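Local coordinates for protein kinase domain-containing protein (PDB 6Z3U), which probably phosphorylates protein serines and threonines with ATP, as the CDK7-type catalytic subunit of the CDK-activating kinase complex, at residues 86-91 with 157-162; 92-97 with 105-110; 101-106 with 120-125; 173-178 with 227-232. One frame throughout, in Å; residues are numbered along the deposited sequence.

Contact 1: residues 86-91 with 157-162; sequences EAEKRK and LISVFS
K89 and F161 bring the two backbones closest, with CA of K89 6.2 Å from CA of F161, so helix 80-89 packs against the outermost strand 157-162 through side chains and does not pair with it. The aliphatic part of K89 lies over one face of the F161 ring. Its CB stands 3.9 Å from the ring centroid, 24° off the ring normal, which is CH-pi geometry displaced toward the rim. CG of K89 then comes within 3.4 Å of CE1 of F161. With CG anti to the backbone N (chi1 -178°) and the rest of the chain extended, K89 crosses the phenyl group at about a right angle and carries its end past the ring; the side chain also touches S163 and K164. Strand 157-162 is an edge of the five-stranded antiparallel sheet of the kinase N-lobe, and it carries a classic beta bulge in which I158 and S159 both face V171. At the bulge the hydroxyl of S159 donates to the carboxylate of E88, OG to OE1 3.0 Å. The donor reaches OE1 on its anti side, 25° out of the carboxylate plane. The other oxygen of E88, OE2, forms a long salt bridge of 3.6 Å with NZ of K91. The far end of the strand meets another chain: S162 OG bonds to Q177 of the cyclin subunit, and V160 packs on F181 of that subunit.

Contact 2: residues 92-97 with 105-110; sequences YIKGKK and NVYLGH
K96 O accepts the hydrogen bond of L108 N at 2.7 Å, with the donor nearly along the C=O axis, and the same oxygen is approached by CA of Y107 at 3.2 Å in a CA-H...O contact. It also sits at the edge of the Y107 ring, near the ring plane. Further along, I93 and H110 form an antiparallel hydrogen-bonded pair. I93 N reaches H110 O at 2.9 Å and an almost straight 174°, while the return bond from H110 N to I93 O is longer, 3.2 Å. These strands, 92-99 and 104-111, make the first hairpin of the kinase N-lobe sheet, whose connecting turn is the glycine-rich loop predicted to bind ATP. The N-to-C directions of the two short segments make 131°, well away from a strict antiparallel 180°. On one face of the hairpin K94 bends at chi3 and lies over one face of the Y107 ring, its CE 3.8 Å above the ring centre. NZ of K94 stays over the same face, 4.1 Å from the centroid, in a cation-pi contact. K97 instead runs beside Y107 in the same direction, bringing its CE to 3.6 Å from the phenol OH of Y107. On the other face of the hairpin the imidazole of H110 lies against I93, whose CB is 4.1 Å from the ring centroid in a CH-pi contact offset toward the rim.

Contact 3: residues 101-106 with 120-125; sequences GTYANV and AIKKIK
The Y103 ring has K122 at its edge, with NZ near the ring plane and 4.2 Å from the phenol OH of Y103, while CG2 of I124 approaches obliquely, 3.9 Å from CE1 of Y103. Y103 and I124 lie side by side and point the same way. In K122, CG anti to the backbone N comes to 3.5 Å from CB of A104; the later bend at chi3 (-75°) turns the amine to its salt-bridge partner E141 on helix 136-148, outside the two segments. Y103 packs on that same glutamate and on D137. The backbones pair in antiparallel register. N105 and K123 exchange bonds: K123 N to N105 O is 2.6 Å, almost straight at 175° and in the carbonyl plane, whereas N105 N meets K123 O at 2.9 Å from above the carbonyl plane. Beyond the strand end K125 N donates to Y103 O at 3.0 Å. The extended K125 chain then runs along the loop carbonyls, its CD 3.4 Å from T102 O. The amine of K123 leads away, with a weak hydrogen bond to S163. The arrangement is characteristic of the predicted ATP site of a protein kinase: the end of the glycine-rich loop and the strand after it pair alongside the strand bearing the VAIK lysine, K122, whose bond to the C-helix glutamate E141 marks an active-like arrangement.

Contact 4: residues 173-178 with 227-232; sequences EYLPLG and LIAADG
The kinase hinge, the linker that follows strand 168-172 and joins the two lobes, here rests against the strand 226-228 hairpin of the C-lobe, L175 packing on L227. The backbone hydrogen bonds centre on I228, which is engaged through both its N and its O. Its N donates to G178 O at 2.8 Å, with the donor tilted 25° from the carbonyl plane, and its O receives a weak bond from L177 N at 3.4 Å. G178 O is shared, since CA of L227 also approaches it at 3.3 Å in a CA-H...O contact. G178 itself has a positive phi of 82°, two residues before helix 180-185. The apolar contacts begin with L175, which places CG beside its backbone N (chi1 -49°) and divides its two methyls between neighbours: CD1 lies 3.4 Å from CB of L227, while CD2 reaches CB of A229 at 3.7 Å. The side chains of L175 and L227 cross at about a right angle. CB of L177 meets CB of I228 at 3.9 Å, while the rest of L177 leads toward A229 O, and I228 also packs on L180 and L183 of helix 180-185. Residues A229 to G232 form the type I beta turn of the hairpin, linking strand 226-228 to strand 234-236, and G232 N bonds to A229 O across it. Beside this turn the pyrrolidine of P176 presents its CG to the methyl CB of A230, 4.0 Å away.

In the fold
Contacts 1, 2 and 3 all reach the five-stranded antiparallel sheet of the N-lobe. Contacts 2 and 3, with centres about 10 Å apart, share strand 104-111 and form the first two hairpins of the sheet. Along the chain both are nested inside the loop closed by contact 1, whose centre lies about 12 Å from that of contact 2 and about 15 Å from that of contact 3. Y92 of contact 2 packs on I158 and S159 of contact 1, joining the edge strand 157-162 to the hairpin; helix 80-89 leads into it along the chain. Contact 4 follows later, its centre about 15 Å from that of contact 2. L108 of contact 2 packs on Y174 of contact 4, in the interlobe linker after strand 168-172.

Contact 1: residues 86-91 with 157-162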
loop_
_atom_site.group_PDB
_atom_site.type_symbol
_atom_site.label_atom_id
_atom_site.label_comp_id
_atom_site.label_asym_id
_atom_site.label_seq_id
_atom_site.Cartn_x
_atom_site.Cartn_y
_atom_site.Cartn_z
ATOM N N GLU B 86 -22.857 -7.674 4.681
ATOM C CA GLU B 86 -23.642 -8.862 4.370
ATOM C C GLU B 86 -24.200 -8.786 2.954
ATOM O O GLU B 86 -24.286 -9.804 2.257
ATOM C CB GLU B 86 -24.775 -9.027 5.381
ATOM C CG GLU B 86 -24.309 -9.172 6.828
ATOM C CD GLU B 86 -23.107 -10.087 6.986
ATOM O OE1 GLU B 86 -23.121 -11.203 6.427
ATOM O OE2 GLU B 86 -22.140 -9.675 7.665
ATOM N N ALA B 87 -24.576 -7.584 2.510
ATOM C CA ALA B 87 -25.028 -7.413 1.134
ATOM C C ALA B 87 -23.924 -7.746 0.141
ATOM O O ALA B 87 -24.203 -8.277 -0.941
ATOM C CB ALA B 87 -25.517 -5.982 0.917
ATOM N N GLU B 88 -22.671 -7.451 0.488
ATOM C CA GLU B 88 -21.558 -7.772 -0.395
ATOM C C GLU B 88 -21.231 -9.259 -0.361
ATOM O O GLU B 88 -20.853 -9.839 -1.384
ATOM C CB GLU B 88 -20.327 -6.955 -0.005
ATOM C CG GLU B 88 -19.217 -6.976 -1.039
ATOM C CD GLU B 88 -19.576 -6.206 -2.294
ATOM O OE1 GLU B 88 -18.953 -6.459 -3.346
ATOM O OE2 GLU B 88 -20.484 -5.349 -2.227
ATOM N N LYS B 89 -21.355 -9.889 0.809
ATOM C CA LYS B 89 -21.141 -11.329 0.889
ATOM C C LYS B 89 -22.202 -12.089 0.103
ATOM O O LYS B 89 -21.929 -13.184 -0.404
ATOM C CB LYS B 89 -21.119 -11.775 2.350
ATOM C CG LYS B 89 -20.843 -13.257 2.537
ATOM C CD LYS B 89 -20.654 -13.602 4.005
ATOM C CE LYS B 89 -20.280 -15.065 4.190
ATOM N NZ LYS B 89 -20.277 -15.468 5.624
ATOM N N ARG B 90 -23.412 -11.532 -0.004
ATOM C CA ARG B 90 -24.462 -12.166 -0.792
ATOM C C ARG B 90 -24.159 -12.147 -2.283
ATOM O O ARG B 90 -24.750 -12.932 -3.033
ATOM C CB ARG B 90 -25.809 -11.482 -0.542
ATOM C CG ARG B 90 -26.587 -12.050 0.635
ATOM C CD ARG B 90 -28.035 -11.551 0.671
ATOM N NE ARG B 90 -28.164 -10.225 1.276
ATOM C CZ ARG B 90 -28.324 -9.085 0.602
ATOM N NH1 ARG B 90 -28.385 -9.079 -0.724
ATOM N NH2 ARG B 90 -28.428 -7.942 1.267
ATOM N N LYS B 91 -23.260 -11.268 -2.733
ATOM C CA LYS B 91 -22.960 -11.171 -4.156
ATOM C C LYS B 91 -22.257 -12.413 -4.686
ATOM O O LYS B 91 -22.310 -12.669 -5.893
ATOM C CB LYS B 91 -22.114 -9.925 -4.427
ATOM C CG LYS B 91 -22.946 -8.718 -4.835
ATOM C CD LYS B 91 -22.090 -7.498 -5.131
ATOM C CE LYS B 91 -22.954 -6.256 -5.296
ATOM N NZ LYS B 91 -22.147 -5.013 -5.440
ATOM N N LEU B 157 -8.103 -8.559 -7.301
ATOM C CA LEU B 157 -8.918 -8.570 -6.086
ATOM C C LEU B 157 -10.292 -8.024 -6.459
ATOM O O LEU B 157 -10.466 -6.817 -6.644
ATOM C CB LEU B 157 -8.256 -7.752 -4.985
ATOM C CG LEU B 157 -8.988 -7.715 -3.642
ATOM C CD1 LEU B 157 -9.098 -9.105 -3.044
ATOM C CD2 LEU B 157 -8.282 -6.784 -2.682
ATOM N N ILE B 158 -11.270 -8.921 -6.586
ATOM C CA ILE B 158 -12.589 -8.514 -7.058
ATOM C C ILE B 158 -13.343 -7.748 -5.980
ATOM O O ILE B 158 -13.989 -6.731 -6.263
ATOM C CB ILE B 158 -13.384 -9.743 -7.535
ATOM C CG1 ILE B 158 -12.763 -10.292 -8.820
ATOM C CG2 ILE B 158 -14.850 -9.379 -7.723
ATOM C CD1 ILE B 158 -13.226 -11.681 -9.188
ATOM N N SER B 159 -13.284 -8.218 -4.737
ATOM C CA SER B 159 -14.057 -7.613 -3.661
ATOM C C SER B 159 -13.482 -8.061 -2.327
ATOM O O SER B 159 -12.695 -9.006 -2.251
ATOM C CB SER B 159 -15.538 -7.984 -3.777
ATOM O OG SER B 159 -16.275 -7.515 -2.663
ATOM N N VAL B 160 -13.893 -7.363 -1.269
ATOM C CA VAL B 160 -13.509 -7.686 0.100
ATOM C C VAL B 160 -14.727 -7.493 0.990
ATOM O O VAL B 160 -15.435 -6.488 0.873
ATOM C CB VAL B 160 -12.343 -6.810 0.599
ATOM C CG1 VAL B 160 -11.975 -7.167 2.031
ATOM C CG2 VAL B 160 -11.140 -6.964 -0.309
ATOM N N PHE B 161 -14.971 -8.452 1.878
ATOM C CA PHE B 161 -16.060 -8.342 2.835
ATOM C C PHE B 161 -15.675 -9.087 4.104
ATOM O O PHE B 161 -14.833 -9.988 4.090
ATOM C CB PHE B 161 -17.372 -8.900 2.267
ATOM C CG PHE B 161 -17.312 -10.363 1.922
ATOM C CD1 PHE B 161 -17.544 -11.329 2.889
ATOM C CD2 PHE B 161 -17.031 -10.774 0.629
ATOM C CE1 PHE B 161 -17.488 -12.674 2.576
ATOM C CE2 PHE B 161 -16.977 -12.120 0.311
ATOM C CZ PHE B 161 -17.206 -13.069 1.286
ATOM N N SER B 162 -16.314 -8.704 5.205
ATOM C CA SER B 162 -16.075 -9.321 6.501
ATOM C C SER B 162 -17.130 -10.387 6.764
ATOM O O SER B 162 -18.300 -10.224 6.403
ATOM C CB SER B 162 -16.093 -8.269 7.611
ATOM O OG SER B 162 -17.342 -7.605 7.654
#

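Contact 2: residues 92-97 with 105-110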
loop_
_atom_site.group_PDB
_atom_site.type_symbol
_atom_site.label_atom_id
_atom_site.label_comp_id
_atom_site.label_asym_id
_atom_site.label_seq_id
_atom_site.Cartn_x
_atom_site.Cartn_y
_atom_site.Cartn_z
ATOM N N TYR B 92 -21.611 -13.190 -3.821
ATOM C CA TYR B 92 -20.819 -14.337 -4.243
ATOM C C TYR B 92 -21.251 -15.553 -3.441
ATOM O O TYR B 92 -21.336 -15.494 -2.210
ATOM C CB TYR B 92 -19.327 -14.050 -4.061
ATOM C CG TYR B 92 -18.897 -12.795 -4.783
ATOM C CD1 TYR B 92 -18.723 -11.600 -4.096
ATOM C CD2 TYR B 92 -18.701 -12.794 -6.156
ATOM C CE1 TYR B 92 -18.345 -10.445 -4.753
ATOM C CE2 TYR B 92 -18.321 -11.643 -6.823
ATOM C CZ TYR B 92 -18.146 -10.471 -6.117
ATOM O OH TYR B 92 -17.771 -9.322 -6.776
ATOM N N ILE B 93 -21.526 -16.649 -4.143
ATOM C CA ILE B 93 -22.015 -17.883 -3.538
ATOM C C ILE B 93 -20.828 -18.811 -3.329
ATOM O O ILE B 93 -20.114 -19.143 -4.283
ATOM C CB ILE B 93 -23.082 -18.544 -4.423
ATOM C CG1 ILE B 93 -24.312 -17.638 -4.526
ATOM C CG2 ILE B 93 -23.455 -19.910 -3.872
ATOM C CD1 ILE B 93 -25.189 -17.934 -5.722
ATOM N N LYS B 94 -20.632 -19.257 -2.092
ATOM C CA LYS B 94 -19.491 -20.102 -1.764
ATOM C C LYS B 94 -19.766 -21.545 -2.171
ATOM O O LYS B 94 -20.887 -22.042 -2.031
ATOM C CB LYS B 94 -19.183 -20.018 -0.268
ATOM C CG LYS B 94 -17.693 -19.981 0.051
ATOM C CD LYS B 94 -17.423 -19.776 1.537
ATOM C CE LYS B 94 -17.810 -20.992 2.365
ATOM N NZ LYS B 94 -17.596 -20.758 3.820
ATOM N N GLY B 95 -18.734 -22.212 -2.687
ATOM C CA GLY B 95 -18.848 -23.571 -3.184
ATOM C C GLY B 95 -17.817 -24.493 -2.556
ATOM O O GLY B 95 -17.561 -24.458 -1.351
ATOM N N LYS B 96 -17.229 -25.337 -3.404
ATOM C CA LYS B 96 -16.262 -26.331 -2.954
ATOM C C LYS B 96 -15.083 -25.676 -2.242
ATOM O O LYS B 96 -14.693 -24.545 -2.542
ATOM C CB LYS B 96 -15.746 -27.140 -4.146
ATOM C CG LYS B 96 -16.766 -28.085 -4.756
ATOM C CD LYS B 96 -16.236 -28.718 -6.037
ATOM C CE LYS B 96 -17.129 -29.854 -6.525
ATOM N NZ LYS B 96 -17.227 -30.976 -5.545
ATOM N N LYS B 97 -14.506 -26.415 -1.295
ATOM C CA LYS B 97 -13.300 -25.990 -0.585
ATOM C C LYS B 97 -12.096 -26.456 -1.394
ATOM O O LYS B 97 -11.725 -27.632 -1.355
ATOM C CB LYS B 97 -13.272 -26.565 0.826
ATOM C CG LYS B 97 -12.097 -26.092 1.676
ATOM C CD LYS B 97 -12.041 -26.856 2.994
ATOM C CE LYS B 97 -11.851 -25.935 4.188
ATOM N NZ LYS B 97 -11.832 -26.697 5.470
ATOM N N ASN B 105 -8.375 -20.236 4.102
ATOM C CA ASN B 105 -9.104 -21.303 3.431
ATOM C C ASN B 105 -9.657 -20.753 2.126
ATOM O O ASN B 105 -10.239 -19.663 2.106
ATOM C CB ASN B 105 -10.239 -21.852 4.301
ATOM C CG ASN B 105 -9.735 -22.713 5.445
ATOM O OD1 ASN B 105 -8.601 -23.190 5.424
ATOM N ND2 ASN B 105 -10.582 -22.921 6.446
ATOM N N VAL B 106 -9.469 -21.501 1.043
ATOM C CA VAL B 106 -9.886 -21.090 -0.290
ATOM C C VAL B 106 -11.127 -21.879 -0.679
ATOM O O VAL B 106 -11.164 -23.105 -0.523
ATOM C CB VAL B 106 -8.762 -21.308 -1.318
ATOM C CG1 VAL B 106 -9.133 -20.667 -2.643
ATOM C CG2 VAL B 106 -7.450 -20.764 -0.785
ATOM N N TYR B 107 -12.132 -21.179 -1.198
ATOM C CA TYR B 107 -13.372 -21.799 -1.638
ATOM C C TYR B 107 -13.693 -21.348 -3.054
ATOM O O TYR B 107 -13.442 -20.196 -3.420
ATOM C CB TYR B 107 -14.542 -21.438 -0.716
ATOM C CG TYR B 107 -14.357 -21.849 0.728
ATOM C CD1 TYR B 107 -14.734 -23.113 1.162
ATOM C CD2 TYR B 107 -13.820 -20.970 1.658
ATOM C CE1 TYR B 107 -14.574 -23.493 2.479
ATOM C CE2 TYR B 107 -13.656 -21.341 2.979
ATOM C CZ TYR B 107 -14.035 -22.603 3.383
ATOM O OH TYR B 107 -13.875 -22.981 4.696
ATOM N N LEU B 108 -14.246 -22.260 -3.846
ATOM C CA LEU B 108 -14.773 -21.890 -5.150
ATOM C C LEU B 108 -16.080 -21.126 -4.976
ATOM O O LEU B 108 -16.898 -21.456 -4.113
ATOM C CB LEU B 108 -14.993 -23.135 -6.009
ATOM C CG LEU B 108 -15.743 -22.964 -7.334
ATOM C CD1 LEU B 108 -14.894 -22.230 -8.361
ATOM C CD2 LEU B 108 -16.188 -24.321 -7.866
ATOM N N GLY B 109 -16.274 -20.098 -5.801
ATOM C CA GLY B 109 -17.483 -19.300 -5.731
ATOM C C GLY B 109 -17.854 -18.739 -7.086
ATOM O O GLY B 109 -17.099 -18.839 -8.055
ATOM N N HIS B 110 -19.034 -18.126 -7.136
ATOM C CA HIS B 110 -19.537 -17.553 -8.376
ATOM C C HIS B 110 -20.578 -16.493 -8.050
ATOM O O HIS B 110 -21.318 -16.610 -7.070
ATOM C CB HIS B 110 -20.144 -18.626 -9.285
ATOM C CG HIS B 110 -21.258 -19.398 -8.650
ATOM N ND1 HIS B 110 -21.064 -20.616 -8.033
ATOM C CD2 HIS B 110 -22.581 -19.127 -8.538
ATOM C CE1 HIS B 110 -22.217 -21.061 -7.568
ATOM N NE2 HIS B 110 -23.154 -20.177 -7.860
#

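Contact 3: residues 101-106 with 120-125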
loop_
_atom_site.group_PDB
_atom_site.type_symbol
_atom_site.label_atom_id
_atom_site.label_comp_id
_atom_site.label_asym_id
_atom_site.label_seq_id
_atom_site.Cartn_x
_atom_site.Cartn_y
_atom_site.Cartn_z
ATOM N N GLY B 101 -6.053 -24.492 5.224
ATOM C CA GLY B 101 -4.838 -23.992 5.837
ATOM C C GLY B 101 -5.152 -23.198 7.086
ATOM O O GLY B 101 -6.267 -22.699 7.272
ATOM N N THR B 102 -4.133 -23.091 7.944
ATOM C CA THR B 102 -4.277 -22.330 9.178
ATOM C C THR B 102 -4.355 -20.833 8.910
ATOM O O THR B 102 -5.061 -20.111 9.623
ATOM C CB THR B 102 -3.106 -22.632 10.117
ATOM O OG1 THR B 102 -1.874 -22.270 9.480
ATOM C CG2 THR B 102 -3.069 -24.110 10.475
ATOM N N TYR B 103 -3.642 -20.348 7.891
ATOM C CA TYR B 103 -3.676 -18.924 7.574
ATOM C C TYR B 103 -4.943 -18.558 6.813
ATOM O O TYR B 103 -5.594 -17.555 7.132
ATOM C CB TYR B 103 -2.425 -18.538 6.777
ATOM C CG TYR B 103 -2.593 -17.341 5.857
ATOM C CD1 TYR B 103 -2.647 -16.046 6.363
ATOM C CD2 TYR B 103 -2.679 -17.506 4.478
ATOM C CE1 TYR B 103 -2.796 -14.950 5.522
ATOM C CE2 TYR B 103 -2.828 -16.415 3.630
ATOM C CZ TYR B 103 -2.884 -15.140 4.158
ATOM O OH TYR B 103 -3.031 -14.054 3.321
ATOM N N ALA B 104 -5.324 -19.364 5.823
ATOM C CA ALA B 104 -6.476 -19.052 4.991
ATOM C C ALA B 104 -7.100 -20.336 4.469
ATOM O O ALA B 104 -6.451 -21.383 4.397
ATOM C CB ALA B 104 -6.089 -18.140 3.818
ATOM N N ASN B 105 -8.375 -20.236 4.102
ATOM C CA ASN B 105 -9.104 -21.303 3.431
ATOM C C ASN B 105 -9.657 -20.753 2.126
ATOM O O ASN B 105 -10.239 -19.663 2.106
ATOM C CB ASN B 105 -10.239 -21.852 4.301
ATOM C CG ASN B 105 -9.735 -22.713 5.445
ATOM O OD1 ASN B 105 -8.601 -23.190 5.424
ATOM N ND2 ASN B 105 -10.582 -22.921 6.446
ATOM N N VAL B 106 -9.469 -21.501 1.043
ATOM C CA VAL B 106 -9.886 -21.090 -0.290
ATOM C C VAL B 106 -11.127 -21.879 -0.679
ATOM O O VAL B 106 -11.164 -23.105 -0.523
ATOM C CB VAL B 106 -8.762 -21.308 -1.318
ATOM C CG1 VAL B 106 -9.133 -20.667 -2.643
ATOM C CG2 VAL B 106 -7.450 -20.764 -0.785
ATOM N N ALA B 120 -12.878 -17.124 -6.686
ATOM C CA ALA B 120 -12.236 -17.815 -5.578
ATOM C C ALA B 120 -12.309 -16.922 -4.350
ATOM O O ALA B 120 -11.988 -15.731 -4.425
ATOM C CB ALA B 120 -10.782 -18.158 -5.902
ATOM N N ILE B 121 -12.739 -17.495 -3.231
ATOM C CA ILE B 121 -12.929 -16.758 -1.989
ATOM C C ILE B 121 -11.907 -17.277 -0.990
ATOM O O ILE B 121 -12.018 -18.410 -0.504
ATOM C CB ILE B 121 -14.353 -16.913 -1.442
ATOM C CG1 ILE B 121 -15.383 -16.528 -2.504
ATOM C CG2 ILE B 121 -14.528 -16.054 -0.203
ATOM C CD1 ILE B 121 -16.792 -16.968 -2.171
ATOM N N LYS B 122 -10.925 -16.446 -0.662
ATOM C CA LYS B 122 -9.932 -16.788 0.344
ATOM C C LYS B 122 -10.432 -16.278 1.689
ATOM O O LYS B 122 -10.583 -15.067 1.881
ATOM C CB LYS B 122 -8.567 -16.185 0.014
ATOM C CG LYS B 122 -7.487 -16.526 1.041
ATOM C CD LYS B 122 -6.201 -15.732 0.837
ATOM C CE LYS B 122 -5.400 -16.232 -0.347
ATOM N NZ LYS B 122 -4.104 -15.503 -0.462
ATOM N N LYS B 123 -10.697 -17.197 2.609
ATOM C CA LYS B 123 -11.179 -16.848 3.941
ATOM C C LYS B 123 -9.958 -16.811 4.849
ATOM O O LYS B 123 -9.448 -17.851 5.272
ATOM C CB LYS B 123 -12.222 -17.841 4.438
ATOM C CG LYS B 123 -12.821 -17.472 5.787
ATOM C CD LYS B 123 -14.149 -18.175 6.018
ATOM C CE LYS B 123 -14.821 -17.692 7.292
ATOM N NZ LYS B 123 -16.208 -18.219 7.427
ATOM N N ILE B 124 -9.494 -15.603 5.140
ATOM C CA ILE B 124 -8.326 -15.405 5.987
ATOM C C ILE B 124 -8.773 -15.526 7.436
ATOM O O ILE B 124 -9.655 -14.788 7.889
ATOM C CB ILE B 124 -7.669 -14.045 5.722
ATOM C CG1 ILE B 124 -7.295 -13.911 4.245
ATOM C CG2 ILE B 124 -6.429 -13.877 6.593
ATOM C CD1 ILE B 124 -6.900 -12.505 3.841
ATOM N N LYS B 125 -8.174 -16.459 8.167
ATOM C CA LYS B 125 -8.510 -16.641 9.574
ATOM C C LYS B 125 -7.784 -15.543 10.337
ATOM O O LYS B 125 -6.601 -15.671 10.663
ATOM C CB LYS B 125 -8.117 -18.030 10.052
ATOM C CG LYS B 125 -8.724 -19.154 9.224
ATOM C CD LYS B 125 -8.476 -20.519 9.852
ATOM C CE LYS B 125 -9.090 -21.636 9.018
ATOM N NZ LYS B 125 -9.067 -22.949 9.723
#

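Contact 4: residues 173-178 with 227-232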
loop_
_atom_site.group_PDB
_atom_site.type_symbol
_atom_site.label_atom_id
_atom_site.label_comp_id
_atom_site.label_asym_id
_atom_site.label_seq_id
_atom_site.Cartn_x
_atom_site.Cartn_y
_atom_site.Cartn_z
ATOM N N GLU B 173 -9.587 -13.417 -8.337
ATOM C CA GLU B 173 -9.673 -14.055 -9.641
ATOM C C GLU B 173 -9.560 -15.566 -9.488
ATOM O O GLU B 173 -8.746 -16.069 -8.710
ATOM C CB GLU B 173 -8.559 -13.535 -10.550
ATOM C CG GLU B 173 -9.029 -12.984 -11.881
ATOM C CD GLU B 173 -7.876 -12.536 -12.760
ATOM O OE1 GLU B 173 -7.136 -11.617 -12.350
ATOM O OE2 GLU B 173 -7.707 -13.106 -13.860
ATOM N N TYR B 174 -10.384 -16.294 -10.234
ATOM C CA TYR B 174 -10.333 -17.750 -10.237
ATOM C C TYR B 174 -9.291 -18.210 -11.251
ATOM O O TYR B 174 -9.443 -17.979 -12.457
ATOM C CB TYR B 174 -11.705 -18.337 -10.558
ATOM C CG TYR B 174 -11.743 -19.847 -10.513
ATOM C CD1 TYR B 174 -11.543 -20.530 -9.321
ATOM C CD2 TYR B 174 -11.991 -20.590 -11.658
ATOM C CE1 TYR B 174 -11.580 -21.911 -9.272
ATOM C CE2 TYR B 174 -12.034 -21.972 -11.619
ATOM C CZ TYR B 174 -11.827 -22.627 -10.422
ATOM O OH TYR B 174 -11.863 -24.001 -10.367
ATOM N N LEU B 175 -8.233 -18.859 -10.760
ATOM C CA LEU B 175 -7.101 -19.293 -11.577
ATOM C C LEU B 175 -6.967 -20.805 -11.460
ATOM O O LEU B 175 -6.197 -21.309 -10.626
ATOM C CB LEU B 175 -5.821 -18.585 -11.131
ATOM C CG LEU B 175 -5.948 -17.065 -10.991
ATOM C CD1 LEU B 175 -4.670 -16.458 -10.439
ATOM C CD2 LEU B 175 -6.309 -16.429 -12.328
ATOM N N PRO B 176 -7.685 -21.575 -12.286
ATOM C CA PRO B 176 -7.761 -23.026 -12.061
ATOM C C PRO B 176 -6.572 -23.828 -12.570
ATOM O O PRO B 176 -6.430 -24.992 -12.171
ATOM C CB PRO B 176 -9.038 -23.420 -12.820
ATOM C CG PRO B 176 -9.121 -22.427 -13.934
ATOM C CD PRO B 176 -8.581 -21.134 -13.374
ATOM N N LEU B 177 -5.714 -23.261 -13.415
ATOM C CA LEU B 177 -4.644 -24.023 -14.047
ATOM C C LEU B 177 -3.383 -24.114 -13.197
ATOM O O LEU B 177 -2.324 -24.476 -13.720
ATOM C CB LEU B 177 -4.301 -23.421 -15.412
ATOM C CG LEU B 177 -5.334 -23.639 -16.517
ATOM C CD1 LEU B 177 -4.814 -23.104 -17.840
ATOM C CD2 LEU B 177 -5.690 -25.106 -16.650
ATOM N N GLY B 178 -3.463 -23.789 -11.912
ATOM C CA GLY B 178 -2.336 -23.984 -11.023
ATOM C C GLY B 178 -1.313 -22.872 -11.084
ATOM O O GLY B 178 -1.667 -21.700 -11.228
ATOM N N LEU B 227 0.549 -17.831 -10.404
ATOM C CA LEU B 227 -0.653 -18.589 -10.712
ATOM C C LEU B 227 -1.058 -18.379 -12.170
ATOM O O LEU B 227 -0.691 -17.389 -12.808
ATOM C CB LEU B 227 -1.784 -18.170 -9.777
ATOM C CG LEU B 227 -1.396 -18.115 -8.298
ATOM C CD1 LEU B 227 -2.617 -17.878 -7.433
ATOM C CD2 LEU B 227 -0.693 -19.396 -7.872
ATOM N N ILE B 228 -1.830 -19.330 -12.695
ATOM C CA ILE B 228 -2.164 -19.390 -14.115
ATOM C C ILE B 228 -3.679 -19.340 -14.271
ATOM O O ILE B 228 -4.399 -20.119 -13.636
ATOM C CB ILE B 228 -1.603 -20.661 -14.775
ATOM C CG1 ILE B 228 -0.138 -20.869 -14.387
ATOM C CG2 ILE B 228 -1.702 -20.553 -16.287
ATOM C CD1 ILE B 228 0.418 -22.206 -14.816
ATOM N N ALA B 229 -4.156 -18.439 -15.127
ATOM C CA ALA B 229 -5.580 -18.302 -15.384
ATOM C C ALA B 229 -6.067 -19.373 -16.359
ATOM O O ALA B 229 -5.286 -20.124 -16.949
ATOM C CB ALA B 229 -5.889 -16.910 -15.933
ATOM N N ALA B 230 -7.392 -19.430 -16.527
ATOM C CA ALA B 230 -7.992 -20.418 -17.418
ATOM C C ALA B 230 -7.564 -20.217 -18.865
ATOM O O ALA B 230 -7.448 -21.191 -19.618
ATOM C CB ALA B 230 -9.517 -20.358 -17.313
ATOM N N ASP B 231 -7.325 -18.974 -19.277
ATOM C CA ASP B 231 -6.933 -18.702 -20.654
ATOM C C ASP B 231 -5.437 -18.865 -20.886
ATOM O O ASP B 231 -4.991 -18.748 -22.032
ATOM C CB ASP B 231 -7.352 -17.286 -21.055
ATOM C CG ASP B 231 -6.643 -16.221 -20.247
ATOM O OD1 ASP B 231 -5.941 -16.580 -19.279
ATOM O OD2 ASP B 231 -6.779 -15.026 -20.586
ATOM N N GLY B 232 -4.658 -19.121 -19.836
ATOM C CA GLY B 232 -3.226 -19.300 -19.950
ATOM C C GLY B 232 -2.400 -18.116 -19.497
ATOM O O GLY B 232 -1.168 -18.227 -19.447
#